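Local coordinates for Rep protein (Adeno-associated virus - 5, PDB 1M55), which probably nicks viral DNA at the replication origin as the metal-dependent nuclease domain of a rolling-circle replication initiator, at residues R58-F63 with W164-L169; I150-L155 with A187-E192. All blocks are in the same frame, centred on the assembly; numbering follows the deposited sequence.

Interaction 1. Residues R58-F63 with W164-L169; sequences RIRRVF and WAWTNL
Arg60 lays its guanidinium flat on the indole of Trp166, the two planes only 14° apart and their centres 3.6 Å from each other. CZ stands over the face of the five-membered ring, 3.7 Å from its centroid, a cation-pi stack. The aliphatic part of the arginine covers the same face: CD comes down over CD2 and CE3, 3.3 Å from Trp166 CD2, and makes a CH-pi contact with the five-membered ring. With CG anti to the backbone N (chi1 175°) the arginine reaches out from its helix, and a bend at chi3 (68°) turns the guanidinium along the indole instead of past it. Helix 50-71 packs here against strand 162-167, an edge strand of the antiparallel sheet of this HUH-type Rep nuclease domain, next to strand 77-83. Trp166 keeps backbone hydrogen bonds with Val79 of that strand. The layering continues beyond the pair. Trp164 CD1 lies against the opposite indole face, 3.3 Å above its plane, and Arg61 CG lies against the rim of the opposite face of the Arg60 guanidinium. Asp57, one turn back on the helix, takes a salt bridge from Arg60 NH2 and another from Arg61 NE, which would offset part of the positive charge gathered there and should limit the rotation of the stacked group.

Interaction 2. Residues I150-L155 with A187-E192; sequences IPAYLL and AQFLAE
Apolar contacts make up this meeting of two helices, and Phe189 carries its whole side of it. Ala152 puts its methyl over one face of the phenyl ring, CB standing 3.4 Å from Phe189 CZ and 3.5 Å from Phe189 CE2, so the methyl rests toward the outer end of the ring rather than over its root. Pro151 meets the same residue nearer the helix. Its CG lies 3.7 Å from Phe189 CD1, approaching the ring obliquely, and its CB is 4.1 Å from Phe189 CB; the pyrrolidine and the phenylalanine side chain cross at about a right angle. What carries the ring across to the other helix is its first torsion: CG is anti to the backbone N (chi1 -178°), and the phenyl extends from helix 179-191 to meet Pro151 and Ala152. The nearest CA atoms, those of Pro151 and Phe189, are 6.5 Å apart.

In the fold, the contact sets the C-terminal helix 179-191 against the short helix 149-154, whose other side faces the central antiparallel sheet. Ile150 and Leu154 both touch Phe78 and Leu93 there, and Leu154 also reaches His91, a zinc ligand, while Tyr172 covers Pro151 from the loop that precedes the last helix.

Between 150-155 and 187-192 themselves the contact is apolar; the backbone bonds run within each helix. Ile150 O accepts a weak bond from Leu154 N and a firmer one from Leu155 N at 2.9 Å, which gives this helix a wider, pi-type turn. On the partner helix, Ala191 N bonds to Ala187 O. A polar link comes from further back on the last helix, where Arg182 NH1 donates to Leu155 O and ties the end of the turn to helix 179-191.

Overall arrangement
From the N terminus the chain lays down strand 3-10 and helix 24-32, then enters helix 50-71, which supplies 58-63, and builds strands 77-83 and 88-95 and helix 101-118 before reaching helix 149-154 with 150-155. Strand 162-167 follows, and there interaction 1 closes its loop across 100 intervening residues. Helix 179-191 comes last, and interaction 2 closes a shorter loop back to 150-155. Because 150-155 lies inside the first loop and 187-192 beyond it, the two contacts cross rather than nest. Interaction 1 ties the long helix to an edge strand; interaction 2 fastens the C-terminal helix. Their centres are 21 Å apart, yet Leu169 CD1 touches Ile150 CD1 at 3.9 Å, joining the two.

Interaction 1. Residues R58-F63 with W164-L169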
# COMPACT_ATOMS: atom_id res chain seq x y z
N ARG A 58 -3.63 -7.74 -4.16
CA ARG A 58 -2.85 -8.97 -4.11
C ARG A 58 -1.45 -8.65 -3.60
O ARG A 58 -0.90 -9.38 -2.77
CB ARG A 58 -2.79 -9.65 -5.47
CG ARG A 58 -2.13 -11.03 -5.46
CD ARG A 58 -2.81 -11.99 -4.47
NE ARG A 58 -4.25 -12.09 -4.70
CZ ARG A 58 -4.82 -12.85 -5.63
NH1 ARG A 58 -4.07 -13.59 -6.44
NH2 ARG A 58 -6.13 -12.81 -5.79
N ILE A 59 -0.88 -7.54 -4.07
CA ILE A 59 0.45 -7.12 -3.62
C ILE A 59 0.41 -6.88 -2.11
O ILE A 59 1.27 -7.36 -1.37
CB ILE A 59 0.90 -5.81 -4.33
CG1 ILE A 59 1.23 -6.08 -5.79
CG2 ILE A 59 2.12 -5.21 -3.62
CD1 ILE A 59 1.59 -4.83 -6.57
N ARG A 60 -0.61 -6.14 -1.66
CA ARG A 60 -0.76 -5.84 -0.25
C ARG A 60 -0.79 -7.09 0.62
O ARG A 60 -0.05 -7.20 1.59
CB ARG A 60 -2.04 -5.03 -0.01
CG ARG A 60 -2.32 -4.79 1.45
CD ARG A 60 -3.71 -4.28 1.67
NE ARG A 60 -4.76 -5.26 1.37
CZ ARG A 60 -5.33 -6.04 2.28
NH1 ARG A 60 -4.96 -5.99 3.55
NH2 ARG A 60 -6.36 -6.80 1.93
N ARG A 61 -1.65 -8.05 0.26
CA ARG A 61 -1.75 -9.28 1.04
C ARG A 61 -0.46 -10.09 1.02
O ARG A 61 0.01 -10.53 2.07
CB ARG A 61 -2.93 -10.12 0.56
CG ARG A 61 -4.29 -9.47 0.80
CD ARG A 61 -5.41 -10.34 0.24
NE ARG A 61 -6.72 -9.69 0.33
CZ ARG A 61 -7.52 -9.77 1.38
NH1 ARG A 61 -7.16 -10.46 2.46
NH2 ARG A 61 -8.71 -9.18 1.35
N VAL A 62 0.13 -10.28 -0.16
CA VAL A 62 1.37 -11.04 -0.25
C VAL A 62 2.48 -10.37 0.58
O VAL A 62 3.23 -11.03 1.30
CB VAL A 62 1.82 -11.23 -1.72
CG1 VAL A 62 3.22 -11.83 -1.77
CG2 VAL A 62 0.83 -12.14 -2.44
N PHE A 63 2.53 -9.04 0.51
CA PHE A 63 3.51 -8.26 1.24
C PHE A 63 3.33 -8.48 2.74
O PHE A 63 4.28 -8.82 3.44
CB PHE A 63 3.34 -6.76 0.91
CG PHE A 63 4.38 -5.87 1.55
CD1 PHE A 63 5.40 -5.32 0.78
CD2 PHE A 63 4.33 -5.56 2.91
CE1 PHE A 63 6.36 -4.48 1.36
CE2 PHE A 63 5.28 -4.73 3.49
CZ PHE A 63 6.29 -4.19 2.71
N TRP A 164 -8.08 3.46 -2.66
CA TRP A 164 -8.57 2.50 -1.68
C TRP A 164 -7.62 2.49 -0.49
O TRP A 164 -6.53 3.05 -0.57
CB TRP A 164 -8.59 1.10 -2.31
CG TRP A 164 -9.62 0.15 -1.75
CD1 TRP A 164 -9.44 -0.75 -0.74
CD2 TRP A 164 -10.96 -0.03 -2.22
NE1 TRP A 164 -10.58 -1.49 -0.56
CE2 TRP A 164 -11.53 -1.07 -1.45
CE3 TRP A 164 -11.73 0.57 -3.22
CZ2 TRP A 164 -12.84 -1.52 -1.65
CZ3 TRP A 164 -13.03 0.13 -3.42
CH2 TRP A 164 -13.57 -0.91 -2.64
N ALA A 165 -8.03 1.87 0.60
CA ALA A 165 -7.18 1.77 1.78
C ALA A 165 -7.63 0.59 2.63
O ALA A 165 -8.79 0.19 2.58
CB ALA A 165 -7.20 3.07 2.59
N TRP A 166 -6.69 0.04 3.40
CA TRP A 166 -6.95 -1.11 4.27
C TRP A 166 -6.18 -0.90 5.56
O TRP A 166 -5.10 -0.30 5.56
CB TRP A 166 -6.42 -2.40 3.64
CG TRP A 166 -6.89 -2.74 2.26
CD1 TRP A 166 -7.87 -3.64 1.92
CD2 TRP A 166 -6.31 -2.30 1.02
NE1 TRP A 166 -7.92 -3.79 0.55
CE2 TRP A 166 -6.98 -2.98 -0.02
CE3 TRP A 166 -5.29 -1.40 0.70
CZ2 TRP A 166 -6.65 -2.80 -1.37
CZ3 TRP A 166 -4.96 -1.22 -0.64
CH2 TRP A 166 -5.64 -1.91 -1.66
N THR A 167 -6.69 -1.44 6.66
CA THR A 167 -6.01 -1.32 7.94
C THR A 167 -6.60 -2.28 8.97
O THR A 167 -7.76 -2.69 8.85
CB THR A 167 -6.11 0.11 8.52
OG1 THR A 167 -5.31 0.21 9.70
CG2 THR A 167 -7.55 0.46 8.86
N ASN A 168 -5.77 -2.67 9.93
CA ASN A 168 -6.24 -3.52 11.02
C ASN A 168 -6.12 -2.71 12.32
O ASN A 168 -6.14 -3.27 13.41
CB ASN A 168 -5.50 -4.87 11.08
CG ASN A 168 -4.01 -4.73 11.27
OD1 ASN A 168 -3.46 -3.63 11.28
ND2 ASN A 168 -3.33 -5.86 11.40
N LEU A 169 -5.99 -1.39 12.17
CA LEU A 169 -5.93 -0.49 13.32
C LEU A 169 -7.37 -0.04 13.55
O LEU A 169 -7.96 0.64 12.71
CB LEU A 169 -5.04 0.73 13.01
CG LEU A 169 -3.54 0.46 12.83
CD1 LEU A 169 -2.86 1.66 12.20
CD2 LEU A 169 -2.92 0.11 14.18

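Interaction 2. Residues I150-L155 with A187-E192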
# COMPACT_ATOMS: atom_id res chain seq x y z
N ILE A 150 -0.64 9.07 9.72
CA ILE A 150 -1.85 8.65 9.02
C ILE A 150 -2.85 9.81 8.84
O ILE A 150 -3.14 10.19 7.70
CB ILE A 150 -2.49 7.39 9.68
CG1 ILE A 150 -1.51 6.21 9.55
CG2 ILE A 150 -3.83 7.07 9.03
CD1 ILE A 150 -1.87 5.00 10.40
N PRO A 151 -3.36 10.40 9.94
CA PRO A 151 -4.31 11.51 9.76
C PRO A 151 -3.68 12.78 9.17
O PRO A 151 -4.35 13.56 8.49
CB PRO A 151 -4.83 11.75 11.18
CG PRO A 151 -3.69 11.33 12.05
CD PRO A 151 -3.23 10.06 11.37
N ALA A 152 -2.39 12.96 9.40
CA ALA A 152 -1.69 14.14 8.90
C ALA A 152 -1.41 14.13 7.40
O ALA A 152 -1.60 15.14 6.72
CB ALA A 152 -0.38 14.31 9.64
N TYR A 153 -1.04 12.96 6.89
CA TYR A 153 -0.64 12.85 5.49
C TYR A 153 -1.47 11.95 4.58
O TYR A 153 -1.73 12.32 3.43
CB TYR A 153 0.82 12.40 5.48
CG TYR A 153 1.51 12.42 4.14
CD1 TYR A 153 1.70 13.61 3.44
CD2 TYR A 153 2.08 11.25 3.63
CE1 TYR A 153 2.45 13.64 2.27
CE2 TYR A 153 2.83 11.27 2.46
CZ TYR A 153 3.01 12.47 1.80
OH TYR A 153 3.81 12.49 0.68
N LEU A 154 -1.87 10.78 5.07
CA LEU A 154 -2.63 9.85 4.24
C LEU A 154 -4.14 10.10 4.19
O LEU A 154 -4.73 10.11 3.11
CB LEU A 154 -2.34 8.41 4.65
CG LEU A 154 -0.87 8.00 4.57
CD1 LEU A 154 -0.74 6.54 4.97
CD2 LEU A 154 -0.32 8.22 3.16
N LEU A 155 -4.76 10.30 5.35
CA LEU A 155 -6.20 10.53 5.40
C LEU A 155 -6.74 11.71 4.57
O LEU A 155 -7.86 11.63 4.06
CB LEU A 155 -6.71 10.62 6.84
CG LEU A 155 -6.55 9.38 7.73
CD1 LEU A 155 -7.40 9.56 8.99
CD2 LEU A 155 -6.97 8.12 6.99
N ALA A 187 -9.68 16.94 10.87
CA ALA A 187 -10.07 18.10 11.68
C ALA A 187 -9.52 17.95 13.10
O ALA A 187 -8.91 18.87 13.65
CB ALA A 187 -11.58 18.24 11.71
N GLN A 188 -9.72 16.76 13.67
CA GLN A 188 -9.25 16.47 15.02
C GLN A 188 -7.73 16.60 15.12
O GLN A 188 -7.21 17.11 16.11
CB GLN A 188 -9.69 15.06 15.42
CG GLN A 188 -9.27 14.63 16.81
CD GLN A 188 -9.77 13.24 17.15
OE1 GLN A 188 -10.78 13.07 17.82
NE2 GLN A 188 -9.06 12.23 16.66
N PHE A 189 -7.02 16.16 14.08
CA PHE A 189 -5.56 16.25 14.08
C PHE A 189 -5.10 17.71 14.11
O PHE A 189 -4.16 18.05 14.83
CB PHE A 189 -4.98 15.53 12.85
CG PHE A 189 -3.47 15.54 12.81
CD1 PHE A 189 -2.74 14.59 13.53
CD2 PHE A 189 -2.79 16.51 12.09
CE1 PHE A 189 -1.35 14.62 13.52
CE2 PHE A 189 -1.40 16.54 12.07
CZ PHE A 189 -0.68 15.59 12.79
N LEU A 190 -5.74 18.56 13.31
CA LEU A 190 -5.38 19.97 13.28
C LEU A 190 -5.66 20.64 14.62
O LEU A 190 -4.84 21.42 15.11
CB LEU A 190 -6.15 20.71 12.19
CG LEU A 190 -5.91 20.30 10.74
CD1 LEU A 190 -6.46 21.41 9.86
CD2 LEU A 190 -4.42 20.09 10.47
N ALA A 191 -6.81 20.32 15.21
CA ALA A 191 -7.20 20.89 16.49
C ALA A 191 -6.18 20.59 17.57
O ALA A 191 -5.84 21.45 18.39
CB ALA A 191 -8.57 20.35 16.90
N GLU A 192 -5.66 19.36 17.56
CA GLU A 192 -4.67 18.93 18.54
C GLU A 192 -3.25 19.43 18.28
O GLU A 192 -2.35 19.22 19.11
CB GLU A 192 -4.69 17.40 18.65
CG GLU A 192 -6.02 16.81 19.13
CD GLU A 192 -6.07 15.29 19.09
OE1 GLU A 192 -7.13 14.72 19.43
OE2 GLU A 192 -5.06 14.65 18.73